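Local coordinates for protein putative rubredoxin reductase (PDB 3FG2) that probably passes electrons from NADH through bound FAD to a ferredoxin that serves the cytochrome P450 CYP199A2, at residues G10-Q15 / S271-C276; V239-E244 / T287-S292; A277-V282 / T297-C302. All coordinates share one frame; numbering follows the deposited sequence.

Interaction 1: G10-Q15 / S271-C276. With FAD (flavin-adenine dinucleotide), chain B.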
loop_
_atom_site.group_PDB
_atom_site.type_symbol
_atom_site.label_atom_id
_atom_site.label_comp_id
_atom_site.label_asym_id
_atom_site.label_seq_id
_atom_site.Cartn_x
_atom_site.Cartn_y
_atom_site.Cartn_z
ATOM N N GLY A 10 7.410 -4.485 8.918
ATOM C CA GLY A 10 6.636 -3.342 8.471
ATOM C C GLY A 10 5.282 -3.467 9.149
ATOM O O GLY A 10 5.196 -4.053 10.232
ATOM N N HIS A 11 4.219 -2.956 8.532
ATOM C CA HIS A 11 2.906 -3.057 9.153
ATOM C C HIS A 11 2.519 -4.474 9.569
ATOM O O HIS A 11 2.262 -4.721 10.740
ATOM C CB HIS A 11 1.824 -2.471 8.246
ATOM C CG HIS A 11 1.774 -0.975 8.268
ATOM N ND1 HIS A 11 2.576 -0.191 7.469
ATOM C CD2 HIS A 11 1.058 -0.119 9.039
ATOM C CE1 HIS A 11 2.359 1.084 7.744
ATOM N NE2 HIS A 11 1.445 1.155 8.695
ATOM N N ALA A 12 2.481 -5.404 8.622
ATOM C CA ALA A 12 2.110 -6.787 8.932
ATOM C C ALA A 12 3.051 -7.487 9.929
ATOM O O ALA A 12 2.594 -8.159 10.860
ATOM C CB ALA A 12 2.018 -7.603 7.642
ATOM N N GLY A 13 4.357 -7.336 9.726
ATOM C CA GLY A 13 5.316 -7.970 10.611
ATOM C C GLY A 13 5.165 -7.511 12.048
ATOM O O GLY A 13 5.127 -8.323 12.976
ATOM N N PHE A 14 5.082 -6.200 12.232
ATOM C CA PHE A 14 4.928 -5.620 13.556
ATOM C C PHE A 14 3.603 -6.033 14.202
ATOM O O PHE A 14 3.562 -6.398 15.378
ATOM C CB PHE A 14 4.999 -4.096 13.464
ATOM C CG PHE A 14 4.587 -3.394 14.722
ATOM C CD1 PHE A 14 5.419 -3.382 15.830
ATOM C CD2 PHE A 14 3.350 -2.759 14.802
ATOM C CE1 PHE A 14 5.027 -2.743 17.009
ATOM C CE2 PHE A 14 2.946 -2.117 15.975
ATOM C CZ PHE A 14 3.786 -2.109 17.080
ATOM N N GLN A 15 2.524 -5.975 13.426
ATOM C CA GLN A 15 1.200 -6.325 13.932
ATOM C C GLN A 15 1.055 -7.777 14.370
ATOM O O GLN A 15 0.433 -8.054 15.396
ATOM C CB GLN A 15 0.129 -6.001 12.891
ATOM C CG GLN A 15 -1.290 -6.139 13.419
ATOM C CD GLN A 15 -1.565 -5.214 14.595
ATOM O OE1 GLN A 15 -1.967 -5.662 15.677
ATOM N NE2 GLN A 15 -1.349 -3.915 14.390
ATOM N N SER A 271 3.725 -19.187 7.212
ATOM C CA SER A 271 2.607 -18.351 6.773
ATOM C C SER A 271 3.122 -17.115 6.047
ATOM O O SER A 271 4.283 -16.727 6.202
ATOM C CB SER A 271 1.771 -17.893 7.971
ATOM O OG SER A 271 1.062 -18.971 8.543
ATOM N N ALA A 272 2.251 -16.499 5.256
ATOM C CA ALA A 272 2.601 -15.275 4.533
ATOM C C ALA A 272 1.467 -14.279 4.748
ATOM O O ALA A 272 0.297 -14.633 4.613
ATOM C CB ALA A 272 2.779 -15.562 3.050
ATOM N N ILE A 273 1.816 -13.043 5.091
ATOM C CA ILE A 273 0.819 -12.008 5.340
ATOM C C ILE A 273 1.238 -10.652 4.765
ATOM O O ILE A 273 2.431 -10.377 4.581
ATOM C CB ILE A 273 0.589 -11.807 6.856
ATOM C CG1 ILE A 273 1.915 -11.441 7.529
ATOM C CG2 ILE A 273 -0.004 -13.060 7.476
ATOM C CD1 ILE A 273 1.782 -11.094 8.985
ATOM N N GLY A 274 0.243 -9.806 4.497
ATOM C CA GLY A 274 0.518 -8.479 3.981
ATOM C C GLY A 274 0.656 -8.355 2.478
ATOM O O GLY A 274 0.137 -9.162 1.715
ATOM N N ASP A 275 1.364 -7.323 2.052
ATOM C CA ASP A 275 1.567 -7.074 0.635
ATOM C C ASP A 275 2.178 -8.253 -0.119
ATOM O O ASP A 275 1.915 -8.425 -1.306
ATOM C CB ASP A 275 2.455 -5.844 0.451
ATOM C CG ASP A 275 1.707 -4.540 0.665
ATOM O OD1 ASP A 275 0.556 -4.569 1.158
ATOM O OD2 ASP A 275 2.281 -3.479 0.338
ATOM N N CYS A 276 2.975 -9.070 0.565
ATOM C CA CYS A 276 3.638 -10.196 -0.091
ATOM C C CYS A 276 2.765 -11.421 -0.303
ATOM O O CYS A 276 3.137 -12.327 -1.055
ATOM C CB CYS A 276 4.886 -10.615 0.699
ATOM S SG CYS A 276 4.572 -11.670 2.163
HETATM P PA FAD B . 5.747 -3.302 4.452
HETATM O O1A FAD B . 6.313 -2.875 3.146
HETATM O O2A FAD B . 5.274 -2.397 5.341
HETATM O O5B FAD B . 7.021 -3.841 5.123
HETATM C C5B FAD B . 7.877 -4.887 4.563
HETATM C C4B FAD B . 9.147 -4.846 5.440
HETATM O O4B FAD B . 9.849 -6.132 5.244
HETATM C C3B FAD B . 10.173 -3.756 5.078
HETATM O O3B FAD B . 10.682 -3.007 6.136
HETATM C C2B FAD B . 11.165 -4.527 4.253
HETATM O O2B FAD B . 12.401 -3.894 4.132
HETATM C C1B FAD B . 11.261 -5.795 5.048
HETATM N N9A FAD B . 11.792 -6.979 4.367
HETATM C C8A FAD B . 11.601 -7.336 3.057
HETATM N N7A FAD B . 12.220 -8.465 2.733
HETATM C C5A FAD B . 12.845 -8.869 3.876
HETATM C C6A FAD B . 13.696 -10.043 4.173
HETATM N N6A FAD B . 14.015 -10.969 3.298
HETATM N N1A FAD B . 14.153 -10.112 5.474
HETATM C C2A FAD B . 13.844 -9.167 6.423
HETATM N N3A FAD B . 13.076 -8.067 6.234
HETATM C C4A FAD B . 12.597 -7.960 4.940
HETATM N N1 FAD B . -2.047 1.923 2.678
HETATM C C2 FAD B . -3.194 2.432 3.130
HETATM O O2 FAD B . -4.112 1.729 3.428
HETATM N N3 FAD B . -3.389 3.843 3.288
HETATM C C4 FAD B . -2.389 4.750 2.983
HETATM O O4 FAD B . -2.589 5.942 3.136
HETATM C C4X FAD B . -1.127 4.205 2.492
HETATM N N5 FAD B . -0.108 5.043 2.185
HETATM C C5X FAD B . 1.078 4.494 1.731
HETATM C C6 FAD B . 2.143 5.390 1.426
HETATM C C7 FAD B . 3.365 4.936 0.974
HETATM C C7M FAD B . 4.466 5.931 0.665
HETATM C C8 FAD B . 3.587 3.496 0.796
HETATM C C8M FAD B . 4.900 2.927 0.308
HETATM C C9 FAD B . 2.538 2.599 1.090
HETATM C C9A FAD B . 1.292 3.083 1.556
HETATM N N10 FAD B . 0.171 2.215 1.894
HETATM C C10 FAD B . -1.005 2.740 2.352
HETATM C "C1'" FAD B . 0.372 0.753 1.729
HETATM C "C2'" FAD B . 0.883 0.122 3.061
HETATM O "O2'" FAD B . 2.051 0.808 3.453
HETATM C "C3'" FAD B . 1.159 -1.345 2.804
HETATM O "O3'" FAD B . -0.050 -2.000 2.435
HETATM C "C4'" FAD B . 1.724 -1.991 4.057
HETATM O "O4'" FAD B . 2.955 -1.333 4.456
HETATM C "C5'" FAD B . 1.995 -3.447 3.766
HETATM O "O5'" FAD B . 2.620 -4.071 5.074
HETATM P P FAD B . 3.659 -5.150 4.951
HETATM O O1P FAD B . 3.955 -5.475 6.443
HETATM O O2P FAD B . 3.265 -6.239 4.176
HETATM O O3P FAD B . 4.869 -4.621 4.315
#
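Ala12 meets Ile273 and Gly274 in a small buried apolar contact, at the start of helix 11-22 and in the loop that leaves strand 270-272. The methyl CB of Ala12 lies 3.7 Å from CD1 of Ile273. The same CD1 also lies 3.6 Å from the carbonyl O of Ala12, so it rests against both side chain and backbone. The chain of Ile273 starts with CG1 between its backbone N and carbonyl carbon (chi1 58°) and then runs straight out to the helix. Ala12 CB is also 4.1 Å from CA of Gly274. A CB at Gly274 would clash with FAD O2P and sit tight against Ala12 CB, and at these backbone angles it would also press on the carbonyl O of Ile273.

The two segments grip the FAD pyrophosphate between them. Gly10 and Gly13 fit the GxGxxG pattern of a Rossmann-type dinucleotide fold, and Gly10 is the N-cap of the helix. A side chain there would clash with FAD O5B. From the helix start, Ala12 N donates to FAD O1P at 2.6 Å, while His11 N gives only a weak bond to O2A. His11 ND1 is hydrogen-bonded to the ribityl hydroxyl O4' at 3.2 Å. The ring of His11 also meets Phe61 edge-to-face. Gly274 and Asp275 match the Gly-Asp motif of this flavoprotein family. Asp275 N donates to O2P at 3.0 Å, and its carboxylate OD1 accepts from the ribityl O3' at 2.9 Å. Beyond the pocket, Ile273 reaches Gln299 and Val303 of helix 293-306.

Interaction 2: V239-E244 / T287-S292. With FAD (flavin-adenine dinucleotide), chain B.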
loop_
_atom_site.group_PDB
_atom_site.type_symbol
_atom_site.label_atom_id
_atom_site.label_comp_id
_atom_site.label_asym_id
_atom_site.label_seq_id
_atom_site.Cartn_x
_atom_site.Cartn_y
_atom_site.Cartn_z
ATOM N N VAL A 239 4.969 -2.010 -7.966
ATOM C CA VAL A 239 5.850 -2.721 -7.057
ATOM C C VAL A 239 6.017 -4.159 -7.511
ATOM O O VAL A 239 5.437 -4.582 -8.509
ATOM C CB VAL A 239 5.264 -2.757 -5.628
ATOM C CG1 VAL A 239 5.099 -1.350 -5.097
ATOM C CG2 VAL A 239 3.917 -3.479 -5.641
ATOM N N ILE A 240 6.819 -4.899 -6.761
ATOM C CA ILE A 240 7.062 -6.304 -7.025
ATOM C C ILE A 240 7.011 -6.994 -5.677
ATOM O O ILE A 240 7.841 -6.729 -4.804
ATOM C CB ILE A 240 8.460 -6.562 -7.607
ATOM C CG1 ILE A 240 8.628 -5.845 -8.944
ATOM C CG2 ILE A 240 8.667 -8.063 -7.784
ATOM C CD1 ILE A 240 10.032 -5.993 -9.512
ATOM N N PRO A 241 6.022 -7.874 -5.472
ATOM C CA PRO A 241 5.942 -8.569 -4.180
ATOM C C PRO A 241 7.251 -9.327 -3.941
ATOM O O PRO A 241 7.771 -9.966 -4.850
ATOM C CB PRO A 241 4.751 -9.513 -4.368
ATOM C CG PRO A 241 3.881 -8.776 -5.346
ATOM C CD PRO A 241 4.893 -8.237 -6.345
ATOM N N ASN A 242 7.785 -9.249 -2.729
ATOM C CA ASN A 242 9.031 -9.942 -2.423
ATOM C C ASN A 242 8.769 -11.422 -2.158
ATOM O O ASN A 242 8.546 -11.831 -1.019
ATOM C CB ASN A 242 9.713 -9.295 -1.212
ATOM C CG ASN A 242 10.072 -7.835 -1.454
ATOM O OD1 ASN A 242 10.779 -7.503 -2.411
ATOM N ND2 ASN A 242 9.583 -6.955 -0.587
ATOM N N VAL A 243 8.808 -12.224 -3.219
ATOM C CA VAL A 243 8.551 -13.657 -3.116
ATOM C C VAL A 243 9.780 -14.516 -3.393
ATOM O O VAL A 243 9.787 -15.706 -3.079
ATOM C CB VAL A 243 7.467 -14.098 -4.118
ATOM C CG1 VAL A 243 6.234 -13.216 -3.991
ATOM C CG2 VAL A 243 8.019 -14.036 -5.527
ATOM N N GLU A 244 10.806 -13.917 -3.990
ATOM C CA GLU A 244 12.026 -14.635 -4.358
ATOM C C GLU A 244 12.503 -15.709 -3.377
ATOM O O GLU A 244 12.531 -16.895 -3.715
ATOM C CB GLU A 244 13.161 -13.641 -4.619
ATOM C CG GLU A 244 13.011 -12.826 -5.903
ATOM C CD GLU A 244 11.738 -11.983 -5.949
ATOM O OE1 GLU A 244 11.346 -11.420 -4.902
ATOM O OE2 GLU A 244 11.139 -11.869 -7.041
ATOM N N THR A 287 -8.319 -15.796 -5.515
ATOM C CA THR A 287 -7.037 -15.550 -4.879
ATOM C C THR A 287 -6.607 -14.146 -5.273
ATOM O O THR A 287 -6.686 -13.781 -6.445
ATOM C CB THR A 287 -5.993 -16.550 -5.377
ATOM O OG1 THR A 287 -5.850 -16.409 -6.795
ATOM C CG2 THR A 287 -6.439 -17.970 -5.066
ATOM N N MET A 288 -6.158 -13.356 -4.303
ATOM C CA MET A 288 -5.744 -11.983 -4.583
ATOM C C MET A 288 -4.654 -11.498 -3.643
ATOM O O MET A 288 -4.355 -12.137 -2.636
ATOM C CB MET A 288 -6.947 -11.043 -4.469
ATOM C CG MET A 288 -7.580 -11.019 -3.075
ATOM S SD MET A 288 -9.279 -10.369 -3.037
ATOM C CE MET A 288 -9.116 -9.096 -1.849
ATOM N N ARG A 289 -4.055 -10.368 -3.997
ATOM C CA ARG A 289 -3.019 -9.744 -3.185
ATOM C C ARG A 289 -3.542 -8.335 -2.938
ATOM O O ARG A 289 -3.956 -7.667 -3.872
ATOM C CB ARG A 289 -1.686 -9.678 -3.943
ATOM C CG ARG A 289 -0.512 -9.204 -3.082
ATOM C CD ARG A 289 0.782 -9.124 -3.875
ATOM N NE ARG A 289 0.777 -8.008 -4.820
ATOM C CZ ARG A 289 1.081 -6.753 -4.498
ATOM N NH1 ARG A 289 1.423 -6.450 -3.248
ATOM N NH2 ARG A 289 1.035 -5.798 -5.421
ATOM N N VAL A 290 -3.543 -7.883 -1.694
ATOM C CA VAL A 290 -4.039 -6.546 -1.412
ATOM C C VAL A 290 -2.986 -5.689 -0.734
ATOM O O VAL A 290 -2.335 -6.133 0.209
ATOM C CB VAL A 290 -5.297 -6.599 -0.527
ATOM C CG1 VAL A 290 -5.747 -5.191 -0.168
ATOM C CG2 VAL A 290 -6.408 -7.335 -1.264
ATOM N N GLU A 291 -2.821 -4.459 -1.223
ATOM C CA GLU A 291 -1.845 -3.528 -0.664
ATOM C C GLU A 291 -2.529 -2.461 0.172
ATOM O O GLU A 291 -2.933 -1.429 -0.357
ATOM C CB GLU A 291 -1.067 -2.799 -1.759
ATOM C CG GLU A 291 -0.359 -3.657 -2.781
ATOM C CD GLU A 291 0.385 -2.810 -3.815
ATOM O OE1 GLU A 291 0.674 -3.339 -4.907
ATOM O OE2 GLU A 291 0.688 -1.623 -3.533
ATOM N N SER A 292 -2.656 -2.694 1.469
ATOM C CA SER A 292 -3.271 -1.705 2.334
ATOM C C SER A 292 -2.945 -2.025 3.788
ATOM O O SER A 292 -2.660 -3.168 4.133
ATOM C CB SER A 292 -4.790 -1.679 2.125
ATOM O OG SER A 292 -5.405 -2.844 2.651
HETATM P PA FAD B . 5.747 -3.302 4.452
HETATM O O1A FAD B . 6.313 -2.875 3.146
HETATM O O2A FAD B . 5.274 -2.397 5.341
HETATM O O5B FAD B . 7.021 -3.841 5.123
HETATM C C5B FAD B . 7.877 -4.887 4.563
HETATM C C4B FAD B . 9.147 -4.846 5.440
HETATM O O4B FAD B . 9.849 -6.132 5.244
HETATM C C3B FAD B . 10.173 -3.756 5.078
HETATM O O3B FAD B . 10.682 -3.007 6.136
HETATM C C2B FAD B . 11.165 -4.527 4.253
HETATM O O2B FAD B . 12.401 -3.894 4.132
HETATM C C1B FAD B . 11.261 -5.795 5.048
HETATM N N9A FAD B . 11.792 -6.979 4.367
HETATM C C8A FAD B . 11.601 -7.336 3.057
HETATM N N7A FAD B . 12.220 -8.465 2.733
HETATM C C5A FAD B . 12.845 -8.869 3.876
HETATM C C6A FAD B . 13.696 -10.043 4.173
HETATM N N6A FAD B . 14.015 -10.969 3.298
HETATM N N1A FAD B . 14.153 -10.112 5.474
HETATM C C2A FAD B . 13.844 -9.167 6.423
HETATM N N3A FAD B . 13.076 -8.067 6.234
HETATM C C4A FAD B . 12.597 -7.960 4.940
HETATM N N1 FAD B . -2.047 1.923 2.678
HETATM C C2 FAD B . -3.194 2.432 3.130
HETATM O O2 FAD B . -4.112 1.729 3.428
HETATM N N3 FAD B . -3.389 3.843 3.288
HETATM C C4 FAD B . -2.389 4.750 2.983
HETATM O O4 FAD B . -2.589 5.942 3.136
HETATM C C4X FAD B . -1.127 4.205 2.492
HETATM N N5 FAD B . -0.108 5.043 2.185
HETATM C C5X FAD B . 1.078 4.494 1.731
HETATM C C6 FAD B . 2.143 5.390 1.426
HETATM C C7 FAD B . 3.365 4.936 0.974
HETATM C C7M FAD B . 4.466 5.931 0.665
HETATM C C8 FAD B . 3.587 3.496 0.796
HETATM C C8M FAD B . 4.900 2.927 0.308
HETATM C C9 FAD B . 2.538 2.599 1.090
HETATM C C9A FAD B . 1.292 3.083 1.556
HETATM N N10 FAD B . 0.171 2.215 1.894
HETATM C C10 FAD B . -1.005 2.740 2.352
HETATM C "C1'" FAD B . 0.372 0.753 1.729
HETATM C "C2'" FAD B . 0.883 0.122 3.061
HETATM O "O2'" FAD B . 2.051 0.808 3.453
HETATM C "C3'" FAD B . 1.159 -1.345 2.804
HETATM O "O3'" FAD B . -0.050 -2.000 2.435
HETATM C "C4'" FAD B . 1.724 -1.991 4.057
HETATM O "O4'" FAD B . 2.955 -1.333 4.456
HETATM C "C5'" FAD B . 1.995 -3.447 3.766
HETATM O "O5'" FAD B . 2.620 -4.071 5.074
HETATM P P FAD B . 3.659 -5.150 4.951
HETATM O O1P FAD B . 3.955 -5.475 6.443
HETATM O O2P FAD B . 3.265 -6.239 4.176
HETATM O O3P FAD B . 4.869 -4.621 4.315
#
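Val239 opens the contact with CG2, which comes from the opposite direction to the Glu291 side chain and stops 3.3 Å from its OE1. That methyl is also 3.7 Å from NH2 of Arg289. Pro241 points toward the other segment and lays CG over one face of the Arg289 guanidinium, 3.2 Å from NE and nearer the rim than the middle. The arginine chain runs straight to CD and then bends (chi3 72°), which brings the flat group beside the proline ring. Arg289 NH2 makes a salt bridge to Glu291 OE1 at 2.5 Å. The bond uses the anti side of the carboxylate and is tilted 20° out of its plane. NH1 is hydrogen-bonded to the carbonyl O of Asp275. With alanine in place of Arg289, Glu291 would probably lose its charged mate, the Asp275 carbonyl its donor and Pro241 the flat group it lies on.

Asn242 is the centre of an inverse gamma turn, and its amide bonds to Arg109 and to the carbonyl of Thr106. At the far end of 287-292, Ser292 N comes within 2.9 Å of FAD O3', and its OG caps the next helix, 293-306, at Asn295 N. Strand 239-241 pairs antiparallel with strand 108-110, while strand 286-288 pairs antiparallel with strand 277-281, through Met288 and Phe279.

Interaction 3: A277-V282 / T297-C302; sequences ALFESV and TDQARC
The Phe279 ring and the Gln299 amide stand with their planes 69° apart, and NE2 of the amide approaches the ring obliquely on its CD2-CE2 side. NE2 is 3.3 Å from CD2 and 3.4 Å from CE2. Tyr314 meets the same ring edge-to-face. This is strand-on-helix packing in the FAD-binding domain of the flavoprotein fold. Strand 277-281, the middle strand of a small mixed sheet, faces helix 293-306. Ala277 and Phe279 both point toward the helix.

Gln299 carries the helix side of the contact. Its first torsion is unusual (chi1 -94°), and the chain then extends so that the amide reaches the strand. OE1 lies 3.9 Å from CB of Ala277, and it accepts a hydrogen bond from the backbone N of Gly274. That bond is consistent with oxygen at this end of the amide, which puts NE2 beside the Phe279 ring. Gln299 thus bridges the helix and the glycine loop beside FAD, although its side chain is about 7 Å from the cofactor. A water lies 2.9 Å from Ala277 O, to which it can donate, and accepts a weak bond from Gln299 NE2 at 3.3 Å.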
loop_
_atom_site.group_PDB
_atom_site.type_symbol
_atom_site.label_atom_id
_atom_site.label_comp_id
_atom_site.label_asym_id
_atom_site.label_seq_id
_atom_site.Cartn_x
_atom_site.Cartn_y
_atom_site.Cartn_z
ATOM N N ALA A 277 1.599 -11.445 0.336
ATOM C CA ALA A 277 0.713 -12.602 0.246
ATOM C C ALA A 277 -0.395 -12.603 -0.813
ATOM O O ALA A 277 -1.140 -11.631 -0.960
ATOM C CB ALA A 277 0.105 -12.874 1.625
ATOM N N LEU A 278 -0.490 -13.722 -1.534
ATOM C CA LEU A 278 -1.502 -13.939 -2.571
ATOM C C LEU A 278 -2.417 -15.003 -1.950
ATOM O O LEU A 278 -2.251 -16.205 -2.177
ATOM C CB LEU A 278 -0.848 -14.490 -3.843
ATOM C CG LEU A 278 -1.580 -14.314 -5.178
ATOM C CD1 LEU A 278 -0.874 -15.157 -6.239
ATOM C CD2 LEU A 278 -3.048 -14.723 -5.059
ATOM N N PHE A 279 -3.383 -14.541 -1.165
ATOM C CA PHE A 279 -4.292 -15.420 -0.445
ATOM C C PHE A 279 -5.600 -15.811 -1.119
ATOM O O PHE A 279 -6.076 -15.161 -2.051
ATOM C CB PHE A 279 -4.622 -14.784 0.902
ATOM C CG PHE A 279 -5.442 -13.534 0.788
ATOM C CD1 PHE A 279 -6.815 -13.564 1.013
ATOM C CD2 PHE A 279 -4.844 -12.326 0.429
ATOM C CE1 PHE A 279 -7.587 -12.399 0.884
ATOM C CE2 PHE A 279 -5.598 -11.163 0.295
ATOM C CZ PHE A 279 -6.973 -11.194 0.526
ATOM N N GLU A 280 -6.181 -16.884 -0.602
ATOM C CA GLU A 280 -7.447 -17.397 -1.084
ATOM C C GLU A 280 -8.527 -16.665 -0.292
ATOM O O GLU A 280 -8.518 -16.701 0.933
ATOM C CB GLU A 280 -7.514 -18.903 -0.819
ATOM C CG GLU A 280 -8.816 -19.559 -1.250
ATOM C CD GLU A 280 -8.872 -21.042 -0.909
ATOM O OE1 GLU A 280 -9.943 -21.652 -1.130
ATOM O OE2 GLU A 280 -7.855 -21.596 -0.425
ATOM N N SER A 281 -9.443 -15.998 -0.990
ATOM C CA SER A 281 -10.523 -15.248 -0.340
ATOM C C SER A 281 -11.897 -15.932 -0.388
ATOM O O SER A 281 -12.544 -15.969 -1.440
ATOM C CB SER A 281 -10.640 -13.856 -0.975
ATOM O OG SER A 281 -11.776 -13.157 -0.488
ATOM N N VAL A 282 -12.343 -16.458 0.751
ATOM C CA VAL A 282 -13.647 -17.120 0.812
ATOM C C VAL A 282 -14.747 -16.163 0.388
ATOM O O VAL A 282 -15.610 -16.511 -0.423
ATOM C CB VAL A 282 -14.001 -17.621 2.244
ATOM C CG1 VAL A 282 -13.255 -18.896 2.556
ATOM C CG2 VAL A 282 -13.680 -16.536 3.271
ATOM N N THR A 297 -2.816 -5.464 8.561
ATOM C CA THR A 297 -3.280 -5.545 9.931
ATOM C C THR A 297 -4.231 -6.710 10.190
ATOM O O THR A 297 -3.981 -7.530 11.072
ATOM C CB THR A 297 -3.959 -4.217 10.324
ATOM O OG1 THR A 297 -2.987 -3.164 10.280
ATOM C CG2 THR A 297 -4.557 -4.298 11.711
ATOM N N ASP A 298 -5.317 -6.792 9.430
ATOM C CA ASP A 298 -6.284 -7.863 9.633
ATOM C C ASP A 298 -5.671 -9.230 9.376
ATOM O O ASP A 298 -5.977 -10.200 10.070
ATOM C CB ASP A 298 -7.512 -7.677 8.738
ATOM C CG ASP A 298 -8.276 -6.404 9.046
ATOM O OD1 ASP A 298 -8.200 -5.905 10.196
ATOM O OD2 ASP A 298 -8.966 -5.910 8.130
ATOM N N GLN A 299 -4.800 -9.315 8.380
ATOM C CA GLN A 299 -4.173 -10.590 8.090
ATOM C C GLN A 299 -3.284 -10.995 9.260
ATOM O O GLN A 299 -3.238 -12.172 9.638
ATOM C CB GLN A 299 -3.373 -10.511 6.791
ATOM C CG GLN A 299 -4.167 -10.958 5.574
ATOM C CD GLN A 299 -3.323 -11.024 4.324
ATOM O OE1 GLN A 299 -2.139 -11.365 4.379
ATOM N NE2 GLN A 299 -3.930 -10.717 3.183
ATOM N N ALA A 300 -2.593 -10.018 9.844
ATOM C CA ALA A 300 -1.728 -10.293 10.984
ATOM C C ALA A 300 -2.572 -10.843 12.135
ATOM O O ALA A 300 -2.199 -11.826 12.777
ATOM C CB ALA A 300 -1.011 -9.028 11.417
ATOM N N ARG A 301 -3.714 -10.210 12.391
ATOM C CA ARG A 301 -4.605 -10.655 13.457
ATOM C C ARG A 301 -5.058 -12.097 13.209
ATOM O O ARG A 301 -5.077 -12.921 14.128
ATOM C CB ARG A 301 -5.826 -9.732 13.544
ATOM C CG ARG A 301 -5.560 -8.388 14.224
ATOM C CD ARG A 301 -6.785 -7.478 14.136
ATOM N NE ARG A 301 -6.787 -6.428 15.154
ATOM C CZ ARG A 301 -5.889 -5.452 15.240
ATOM N NH1 ARG A 301 -4.901 -5.376 14.363
ATOM N NH2 ARG A 301 -5.972 -4.555 16.214
ATOM N N CYS A 302 -5.415 -12.394 11.961
ATOM C CA CYS A 302 -5.865 -13.725 11.586
ATOM C C CYS A 302 -4.840 -14.813 11.905
ATOM O O CYS A 302 -5.194 -15.893 12.398
ATOM C CB CYS A 302 -6.186 -13.762 10.098
ATOM S SG CYS A 302 -6.757 -15.370 9.541
HETATM O O HOH W 1 -2.539 -9.481 0.432
#

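How the interactions relate
The three contacts lie close together, with centres 9 to 12 Å apart. Interactions 1 and 3 come in series along the chain, and interaction 2 alternates with both. The chain leaves strand 270-272, makes the loop 273-276 at FAD, and continues as strand 277-281. It returns as strand 286-288, paired with that strand through Met288 N and Phe279 O, and then enters helix 293-306. Interactions 2 and 3 therefore share a small sheet. Interaction 1 holds the FAD pyrophosphate and ribityl chain, while interaction 2 reaches the ribityl O3' through Ser292. The 273-276 loop is held from two sides, by Arg289 of interaction 2 and Gln299 of interaction 3, which probably helps position Asp275.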